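Local coordinates for cell division control protein 4 (Saccharomyces cerevisiae, PDB 3V7D) that recognises phosphorylated targets such as the CDK inhibitor SIC1 for an SCF ubiquitin ligase, which marks them for proteasomal degradation, at residues A433-V447 with V450-S464. The protein carries 1 engineered substitution. Sequence-based numbering, arbitrary orientation.
Sequences ADQIWSVNFKGKTLV and VEKDGQSFLEILDFS
E451 sits opposite both D434 and Q435, a classic beta bulge in the closing blade of the WD40 beta-propeller, which strand 113-118 completes. E451 O takes D434 N almost head-on at 2.7 Å and Q435 N, tilted from the carbonyl plane, at 3.3 Å; E451 N binds Q435 O. D434 OD2 accepts from D453 N at 2.9 Å, nearly straight (174°); a water donates to OD2 and E451 OE2 and accepts from G454 N. W437 runs slantwise across the E451 side chain, ring plane 42° from the carboxylate, CZ2 edge 3.1 Å from OE1, one face under Q435 CB; the indole packs on the bound peptide. With an alanine here, the E451 carboxylate and Q435 CB would probably lose their flanking ring and the peptide a packing surface. At the other end, L446 and L461 exchange backbone bonds, and L446 CD2 packs on L461 CD1 and the F463 ring edge. K444 O accepts from F463 N; a bend at chi3 (-93°) brings K444 NZ to donate to S464 OG at 2.8 Å, with a long salt bridge to D462 OD1. That hydroxyl and S464 N reach D462 OD1 from one face, the amide closing an Asx turn at 3.0 Å.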
ATOM      1  N   ALA B 433       1.788   0.878  28.859  1.00 30.80           N
ATOM      2  CA  ALA B 433       2.732  -0.163  28.461  1.00 32.17           C
ATOM      3  C   ALA B 433       4.160   0.217  28.866  1.00 35.20           C
ATOM      4  O   ALA B 433       4.532   1.388  28.806  1.00 30.70           O
ATOM      5  CB  ALA B 433       2.648  -0.413  26.959  1.00 27.49           C
ATOM      6  N   ASP B 434       4.947  -0.771  29.292  1.00 33.47           N
ATOM      7  CA  ASP B 434       6.350  -0.546  29.637  1.00 35.60           C
ATOM      8  C   ASP B 434       7.243  -0.884  28.447  1.00 38.22           C
ATOM      9  O   ASP B 434       8.266  -0.237  28.222  1.00 37.99           O
ATOM     10  CB  ASP B 434       6.763  -1.394  30.843  1.00 43.15           C
ATOM     11  CG  ASP B 434       6.086  -0.959  32.128  1.00 46.50           C
ATOM     12  OD1 ASP B 434       5.902   0.262  32.325  1.00 46.86           O
ATOM     13  OD2 ASP B 434       5.741  -1.841  32.943  1.00 48.55           O
ATOM     14  N   GLN B 435       6.854  -1.912  27.698  1.00 33.90           N
ATOM     15  CA  GLN B 435       7.558  -2.287  26.478  1.00 36.20           C
ATOM     16  C   GLN B 435       6.553  -2.616  25.385  1.00 37.41           C
ATOM     17  O   GLN B 435       5.449  -3.085  25.666  1.00 31.43           O
ATOM     18  CB  GLN B 435       8.458  -3.502  26.714  1.00 40.21           C
ATOM     19  CG  GLN B 435       9.483  -3.328  27.816  1.00 47.59           C
ATOM     20  CD  GLN B 435      10.761  -2.669  27.336  1.00 57.26           C
ATOM     21  OE1 GLN B 435      10.884  -2.291  26.169  1.00 57.33           O
ATOM     22  NE2 GLN B 435      11.729  -2.537  28.241  1.00 60.73           N
ATOM     23  N   ILE B 436       6.937  -2.358  24.140  1.00 35.59           N
ATOM     24  CA  ILE B 436       6.153  -2.797  22.994  1.00 31.88           C
ATOM     25  C   ILE B 436       6.976  -3.841  22.260  1.00 32.68           C
ATOM     26  O   ILE B 436       7.976  -3.512  21.631  1.00 35.00           O
ATOM     27  CB  ILE B 436       5.851  -1.638  22.032  1.00 33.14           C
ATOM     28  CG1 ILE B 436       5.384  -0.403  22.810  1.00 28.96           C
ATOM     29  CG2 ILE B 436       4.824  -2.071  20.984  1.00 26.89           C
ATOM     30  CD1 ILE B 436       4.065  -0.596  23.521  1.00 29.01           C
ATOM     31  N   TRP B 437       6.570  -5.103  22.353  1.00 29.80           N
ATOM     32  CA  TRP B 437       7.368  -6.180  21.781  1.00 29.48           C
ATOM     33  C   TRP B 437       7.124  -6.344  20.287  1.00 32.80           C
ATOM     34  O   TRP B 437       8.047  -6.612  19.525  1.00 34.77           O
ATOM     35  CB  TRP B 437       7.114  -7.499  22.517  1.00 33.55           C
ATOM     36  CG  TRP B 437       7.493  -7.446  23.968  1.00 42.50           C
ATOM     37  CD1 TRP B 437       6.680  -7.681  25.040  1.00 44.86           C
ATOM     38  CD2 TRP B 437       8.781  -7.116  24.507  1.00 40.38           C
ATOM     39  NE1 TRP B 437       7.386  -7.529  26.210  1.00 44.28           N
ATOM     40  CE2 TRP B 437       8.675  -7.179  25.910  1.00 42.29           C
ATOM     41  CE3 TRP B 437      10.013  -6.778  23.937  1.00 43.10           C
ATOM     42  CZ2 TRP B 437       9.753  -6.918  26.751  1.00 45.55           C
ATOM     43  CZ3 TRP B 437      11.083  -6.517  24.775  1.00 46.62           C
ATOM     44  CH2 TRP B 437      10.946  -6.589  26.166  1.00 41.50           C
ATOM     45  N   SER B 438       5.877  -6.177  19.867  1.00 31.47           N
ATOM     46  CA  SER B 438       5.541  -6.361  18.467  1.00 33.76           C
ATOM     47  C   SER B 438       4.288  -5.577  18.111  1.00 34.78           C
ATOM     48  O   SER B 438       3.320  -5.571  18.867  1.00 36.03           O
ATOM     49  CB  SER B 438       5.343  -7.846  18.160  1.00 37.44           C
ATOM     50  OG  SER B 438       5.167  -8.052  16.772  1.00 49.56           O
ATOM     51  N   VAL B 439       4.320  -4.906  16.965  1.00 29.09           N
ATOM     52  CA  VAL B 439       3.169  -4.151  16.498  1.00 29.57           C
ATOM     53  C   VAL B 439       2.874  -4.479  15.031  1.00 30.24           C
ATOM     54  O   VAL B 439       3.783  -4.704  14.230  1.00 32.94           O
ATOM     55  CB  VAL B 439       3.350  -2.617  16.716  1.00 28.11           C
ATOM     56  CG1 VAL B 439       4.290  -2.014  15.676  1.00 26.91           C
ATOM     57  CG2 VAL B 439       2.015  -1.920  16.666  1.00 26.29           C
ATOM     58  N   ASN B 440       1.593  -4.527  14.695  1.00 26.40           N
ATOM     59  CA  ASN B 440       1.152  -4.885  13.354  1.00 29.11           C
ATOM     60  C   ASN B 440      -0.223  -4.274  13.149  1.00 31.27           C
ATOM     61  O   ASN B 440      -1.047  -4.267  14.066  1.00 32.75           O
ATOM     62  CB  ASN B 440       1.085  -6.412  13.219  1.00 23.82           C
ATOM     63  CG  ASN B 440       0.968  -6.880  11.768  1.00 32.83           C
ATOM     64  OD1 ASN B 440       0.162  -6.365  10.996  1.00 32.56           O
ATOM     65  ND2 ASN B 440       1.781  -7.872  11.399  1.00 30.33           N
ATOM     66  N   PHE B 441      -0.476  -3.735  11.963  1.00 32.03           N
ATOM     67  CA  PHE B 441      -1.812  -3.228  11.682  1.00 30.48           C
ATOM     68  C   PHE B 441      -2.237  -3.464  10.242  1.00 33.18           C
ATOM     69  O   PHE B 441      -1.405  -3.570   9.343  1.00 33.89           O
ATOM     70  CB  PHE B 441      -1.943  -1.742  12.059  1.00 28.54           C
ATOM     71  CG  PHE B 441      -1.143  -0.809  11.189  1.00 30.65           C
ATOM     72  CD1 PHE B 441      -1.657  -0.344   9.983  1.00 29.63           C
ATOM     73  CD2 PHE B 441       0.111  -0.379  11.586  1.00 29.09           C
ATOM     74  CE1 PHE B 441      -0.924   0.519   9.184  1.00 29.02           C
ATOM     75  CE2 PHE B 441       0.851   0.487  10.793  1.00 27.11           C
ATOM     76  CZ  PHE B 441       0.332   0.934   9.590  1.00 31.15           C
ATOM     77  N   LYS B 442      -3.547  -3.549  10.043  1.00 35.00           N
ATOM     78  CA  LYS B 442      -4.124  -3.610   8.712  1.00 41.01           C
ATOM     79  C   LYS B 442      -5.513  -3.000   8.771  1.00 37.87           C
ATOM     80  O   LYS B 442      -6.358  -3.434   9.559  1.00 35.66           O
ATOM     81  CB  LYS B 442      -4.196  -5.050   8.196  1.00 48.87           C
ATOM     82  CG  LYS B 442      -4.458  -5.137   6.695  1.00 61.05           C
ATOM     83  CD  LYS B 442      -4.507  -6.574   6.183  1.00 73.17           C
ATOM     84  CE  LYS B 442      -5.803  -7.279   6.569  1.00 80.72           C
ATOM     85  NZ  LYS B 442      -6.005  -8.551   5.808  1.00 82.22           N
ATOM     86  N   GLY B 443      -5.738  -1.981   7.950  1.00 33.31           N
ATOM     87  CA  GLY B 443      -7.022  -1.308   7.910  1.00 34.09           C
ATOM     88  C   GLY B 443      -7.438  -0.717   9.246  1.00 34.29           C
ATOM     89  O   GLY B 443      -6.756   0.142   9.804  1.00 33.18           O
ATOM     90  N   LYS B 444      -8.563  -1.195   9.766  1.00 33.50           N
ATOM     91  CA  LYS B 444      -9.164  -0.628  10.966  1.00 36.09           C
ATOM     92  C   LYS B 444      -8.571  -1.197  12.252  1.00 36.62           C
ATOM     93  O   LYS B 444      -8.893  -0.732  13.346  1.00 35.54           O
ATOM     94  CB  LYS B 444     -10.670  -0.892  10.960  1.00 37.75           C
ATOM     95  CG  LYS B 444     -11.020  -2.369  10.815  1.00 47.16           C
ATOM     96  CD  LYS B 444     -12.521  -2.610  10.827  1.00 57.36           C
ATOM     97  CE  LYS B 444     -13.016  -2.909  12.233  1.00 72.03           C
ATOM     98  NZ  LYS B 444     -14.489  -2.767  12.331  1.00 78.82           N
ATOM     99  N   THR B 445      -7.717  -2.206  12.120  1.00 29.59           N
ATOM    100  CA  THR B 445      -7.249  -2.947  13.283  1.00 29.83           C
ATOM    101  C   THR B 445      -5.752  -2.808  13.503  1.00 32.17           C
ATOM    102  O   THR B 445      -4.950  -3.058  12.600  1.00 32.22           O
ATOM    103  CB  THR B 445      -7.599  -4.442  13.176  1.00 31.01           C
ATOM    104  OG1 THR B 445      -9.006  -4.590  12.938  1.00 33.24           O
ATOM    105  CG2 THR B 445      -7.221  -5.174  14.460  1.00 27.72           C
ATOM    106  N   LEU B 446      -5.390  -2.411  14.717  1.00 26.94           N
ATOM    107  CA  LEU B 446      -3.998  -2.304  15.130  1.00 26.95           C
ATOM    108  C   LEU B 446      -3.778  -3.227  16.329  1.00 32.05           C
ATOM    109  O   LEU B 446      -4.525  -3.171  17.308  1.00 36.50           O
ATOM    110  CB  LEU B 446      -3.680  -0.847  15.484  1.00 24.84           C
ATOM    111  CG  LEU B 446      -2.460  -0.480  16.337  1.00 33.63           C
ATOM    112  CD1 LEU B 446      -1.174  -0.865  15.657  1.00 26.68           C
ATOM    113  CD2 LEU B 446      -2.454   1.016  16.642  1.00 33.73           C
ATOM    114  N   VAL B 447      -2.780  -4.102  16.246  1.00 30.85           N
ATOM    115  CA  VAL B 447      -2.490  -4.999  17.364  1.00 29.11           C
ATOM    116  C   VAL B 447      -1.068  -4.829  17.887  1.00 32.36           C
ATOM    117  O   VAL B 447      -0.137  -4.575  17.120  1.00 33.12           O
ATOM    118  CB  VAL B 447      -2.751  -6.489  17.022  1.00 28.08           C
ATOM    119  CG1 VAL B 447      -4.197  -6.692  16.590  1.00 30.22           C
ATOM    120  CG2 VAL B 447      -1.785  -6.991  15.949  1.00 30.19           C
ATOM    121  N   VAL B 450       2.511  -6.322  24.242  1.00 31.25           N
ATOM    122  CA  VAL B 450       3.176  -5.398  25.146  1.00 32.12           C
ATOM    123  C   VAL B 450       3.517  -6.035  26.481  1.00 35.96           C
ATOM    124  O   VAL B 450       3.076  -7.144  26.797  1.00 35.50           O
ATOM    125  CB  VAL B 450       2.303  -4.161  25.436  1.00 31.65           C
ATOM    126  CG1 VAL B 450       1.877  -3.492  24.146  1.00 26.58           C
ATOM    127  CG2 VAL B 450       1.089  -4.555  26.270  1.00 25.17           C
ATOM    128  N   GLU B 451       4.316  -5.312  27.257  1.00 34.28           N
ATOM    129  CA  GLU B 451       4.623  -5.688  28.622  1.00 33.06           C
ATOM    130  C   GLU B 451       4.167  -4.565  29.538  1.00 37.53           C
ATOM    131  O   GLU B 451       4.369  -3.383  29.239  1.00 36.27           O
ATOM    132  CB  GLU B 451       6.124  -5.923  28.806  1.00 39.76           C
ATOM    133  CG  GLU B 451       6.526  -6.165  30.261  1.00 47.30           C
ATOM    134  CD  GLU B 451       8.028  -6.218  30.466  1.00 52.87           C
ATOM    135  OE1 GLU B 451       8.723  -6.873  29.662  1.00 57.18           O
ATOM    136  OE2 GLU B 451       8.515  -5.600  31.435  1.00 53.93           O
ATOM    137  N   LYS B 452       3.542  -4.934  30.649  1.00 35.35           N
ATOM    138  CA  LYS B 452       3.146  -3.960  31.654  1.00 43.94           C
ATOM    139  C   LYS B 452       3.240  -4.574  33.041  1.00 47.41           C
ATOM    140  O   LYS B 452       2.572  -5.566  33.336  1.00 51.03           O
ATOM    141  CB  LYS B 452       1.731  -3.451  31.388  1.00 47.49           C
ATOM    142  CG  LYS B 452       1.166  -2.596  32.504  1.00 58.57           C
ATOM    143  CD  LYS B 452      -0.225  -2.084  32.153  1.00 68.83           C
ATOM    144  CE  LYS B 452      -1.016  -1.706  33.403  1.00 75.39           C
ATOM    145  NZ  LYS B 452      -0.314  -0.690  34.239  1.00 78.45           N
ATOM    146  N   ASP B 453       4.089  -3.985  33.876  1.00 49.19           N
ATOM    147  CA  ASP B 453       4.290  -4.439  35.250  1.00 56.86           C
ATOM    148  C   ASP B 453       4.631  -5.920  35.348  1.00 53.51           C
ATOM    149  O   ASP B 453       4.024  -6.651  36.127  1.00 55.18           O
ATOM    150  CB  ASP B 453       3.067  -4.116  36.110  1.00 63.12           C
ATOM    151  CG  ASP B 453       2.826  -2.625  36.236  1.00 72.08           C
ATOM    152  OD1 ASP B 453       3.809  -1.856  36.169  1.00 69.73           O
ATOM    153  OD2 ASP B 453       1.653  -2.224  36.399  1.00 79.71           O
ATOM    154  N   GLY B 454       5.595  -6.360  34.546  1.00 49.56           N
ATOM    155  CA  GLY B 454       6.103  -7.718  34.639  1.00 47.45           C
ATOM    156  C   GLY B 454       5.229  -8.785  34.006  1.00 44.42           C
ATOM    157  O   GLY B 454       5.424  -9.972  34.258  1.00 46.62           O
ATOM    158  N   GLN B 455       4.265  -8.368  33.187  1.00 39.39           N
ATOM    159  CA  GLN B 455       3.387  -9.311  32.498  1.00 44.71           C
ATOM    160  C   GLN B 455       3.192  -8.929  31.031  1.00 42.00           C
ATOM    161  O   GLN B 455       3.270  -7.756  30.672  1.00 39.10           O
ATOM    162  CB  GLN B 455       2.027  -9.390  33.192  1.00 47.97           C
ATOM    163  CG  GLN B 455       2.053 -10.012  34.580  1.00 53.71           C
ATOM    164  CD  GLN B 455       0.661 -10.131  35.181  1.00 59.06           C
ATOM    165  OE1 GLN B 455       0.141 -11.233  35.364  1.00 61.37           O
ATOM    166  NE2 GLN B 455       0.048  -8.992  35.485  1.00 55.55           N
ATOM    167  N   SER B 456       2.935  -9.920  30.185  1.00 38.53           N
ATOM    168  CA  SER B 456       2.668  -9.645  28.779  1.00 41.50           C
ATOM    169  C   SER B 456       1.171  -9.572  28.517  1.00 44.16           C
ATOM    170  O   SER B 456       0.383 -10.307  29.111  1.00 48.16           O
ATOM    171  CB  SER B 456       3.318 -10.694  27.873  1.00 38.93           C
ATOM    172  OG  SER B 456       2.774 -11.983  28.093  1.00 40.82           O
ATOM    173  N   PHE B 457       0.786  -8.666  27.630  1.00 36.99           N
ATOM    174  CA  PHE B 457      -0.603  -8.520  27.239  1.00 36.31           C
ATOM    175  C   PHE B 457      -0.674  -8.345  25.732  1.00 39.42           C
ATOM    176  O   PHE B 457       0.297  -7.925  25.103  1.00 37.78           O
ATOM    177  CB  PHE B 457      -1.234  -7.307  27.935  1.00 29.40           C
ATOM    178  CG  PHE B 457      -1.319  -7.441  29.432  1.00 34.20           C
ATOM    179  CD1 PHE B 457      -2.398  -8.074  30.027  1.00 33.06           C
ATOM    180  CD2 PHE B 457      -0.319  -6.933  30.245  1.00 40.38           C
ATOM    181  CE1 PHE B 457      -2.478  -8.204  31.412  1.00 38.30           C
ATOM    182  CE2 PHE B 457      -0.392  -7.052  31.625  1.00 40.24           C
ATOM    183  CZ  PHE B 457      -1.477  -7.689  32.211  1.00 39.97           C
ATOM    184  N   LEU B 458      -1.820  -8.687  25.154  1.00 41.01           N
ATOM    185  CA  LEU B 458      -2.094  -8.345  23.768  1.00 36.10           C
ATOM    186  C   LEU B 458      -3.063  -7.178  23.741  1.00 38.08           C
ATOM    187  O   LEU B 458      -4.142  -7.235  24.340  1.00 36.45           O
ATOM    188  CB  LEU B 458      -2.680  -9.529  22.992  1.00 37.62           C
ATOM    189  CG  LEU B 458      -3.015  -9.219  21.525  1.00 36.54           C
ATOM    190  CD1 LEU B 458      -1.752  -8.931  20.729  1.00 34.45           C
ATOM    191  CD2 LEU B 458      -3.801 -10.343  20.881  1.00 37.98           C
ATOM    192  N   GLU B 459      -2.667  -6.116  23.052  1.00 33.81           N
ATOM    193  CA  GLU B 459      -3.521  -4.951  22.900  1.00 29.49           C
ATOM    194  C   GLU B 459      -4.132  -4.937  21.505  1.00 30.24           C
ATOM    195  O   GLU B 459      -3.437  -5.164  20.511  1.00 28.21           O
ATOM    196  CB  GLU B 459      -2.717  -3.672  23.142  1.00 31.06           C
ATOM    197  CG  GLU B 459      -2.053  -3.607  24.515  1.00 33.41           C
ATOM    198  CD  GLU B 459      -3.020  -3.219  25.625  1.00 38.40           C
ATOM    199  OE1 GLU B 459      -2.570  -3.062  26.779  1.00 40.74           O
ATOM    200  OE2 GLU B 459      -4.228  -3.060  25.345  1.00 35.38           O
ATOM    201  N   ILE B 460      -5.434  -4.685  21.434  1.00 27.92           N
ATOM    202  CA  ILE B 460      -6.117  -4.559  20.153  1.00 26.85           C
ATOM    203  C   ILE B 460      -6.837  -3.217  20.056  1.00 28.87           C
ATOM    204  O   ILE B 460      -7.718  -2.911  20.861  1.00 29.28           O
ATOM    205  CB  ILE B 460      -7.122  -5.701  19.923  1.00 29.75           C
ATOM    206  CG1 ILE B 460      -6.429  -7.059  20.042  1.00 28.79           C
ATOM    207  CG2 ILE B 460      -7.777  -5.562  18.561  1.00 28.84           C
ATOM    208  CD1 ILE B 460      -7.386  -8.241  19.953  1.00 32.45           C
ATOM    209  N   LEU B 461      -6.453  -2.422  19.062  1.00 32.12           N
ATOM    210  CA  LEU B 461      -7.037  -1.103  18.848  1.00 28.80           C
ATOM    211  C   LEU B 461      -7.899  -1.070  17.588  1.00 30.28           C
ATOM    212  O   LEU B 461      -7.482  -1.513  16.516  1.00 30.96           O
ATOM    213  CB  LEU B 461      -5.938  -0.043  18.782  1.00 30.52           C
ATOM    214  CG  LEU B 461      -5.070  -0.020  20.042  1.00 33.66           C
ATOM    215  CD1 LEU B 461      -3.854   0.866  19.861  1.00 35.58           C
ATOM    216  CD2 LEU B 461      -5.895   0.437  21.232  1.00 27.40           C
ATOM    217  N   ASP B 462      -9.103  -0.531  17.733  1.00 33.25           N
ATOM    218  CA  ASP B 462     -10.112  -0.558  16.680  1.00 28.64           C
ATOM    219  C   ASP B 462     -10.362   0.863  16.164  1.00 31.61           C
ATOM    220  O   ASP B 462     -10.856   1.707  16.904  1.00 29.79           O
ATOM    221  CB  ASP B 462     -11.402  -1.151  17.255  1.00 31.82           C
ATOM    222  CG  ASP B 462     -12.470  -1.409  16.199  1.00 42.30           C
ATOM    223  OD1 ASP B 462     -12.329  -0.942  15.049  1.00 40.54           O
ATOM    224  OD2 ASP B 462     -13.471  -2.081  16.539  1.00 46.76           O
ATOM    225  N   PHE B 463     -10.029   1.120  14.899  1.00 31.83           N
ATOM    226  CA  PHE B 463     -10.180   2.458  14.313  1.00 27.25           C
ATOM    227  C   PHE B 463     -11.424   2.608  13.422  1.00 30.44           C
ATOM    228  O   PHE B 463     -11.541   3.566  12.650  1.00 32.53           O
ATOM    229  CB  PHE B 463      -8.923   2.870  13.535  1.00 24.67           C
ATOM    230  CG  PHE B 463      -7.749   3.237  14.409  1.00 28.25           C
ATOM    231  CD1 PHE B 463      -6.903   2.256  14.909  1.00 31.03           C
ATOM    232  CD2 PHE B 463      -7.489   4.560  14.725  1.00 25.96           C
ATOM    233  CE1 PHE B 463      -5.819   2.590  15.710  1.00 28.35           C
ATOM    234  CE2 PHE B 463      -6.405   4.902  15.527  1.00 26.11           C
ATOM    235  CZ  PHE B 463      -5.568   3.916  16.018  1.00 27.87           C
ATOM    236  N   SER B 464     -12.355   1.668  13.529  1.00 31.38           N
ATOM    237  CA  SER B 464     -13.647   1.836  12.864  1.00 41.74           C
ATOM    238  C   SER B 464     -14.643   2.557  13.773  1.00 51.41           C
ATOM    239  O   SER B 464     -14.319   2.856  14.917  1.00 56.05           O
ATOM    240  CB  SER B 464     -14.223   0.486  12.439  1.00 39.17           C
ATOM    241  OG  SER B 464     -14.682  -0.256  13.556  1.00 42.83           O
ATOM    242  OXT SER B 464     -15.788   2.854  13.423  1.00 56.79           O
TER
HETATM  243  O   HOH W   1       6.839  -4.191  33.229  1.00 46.56           O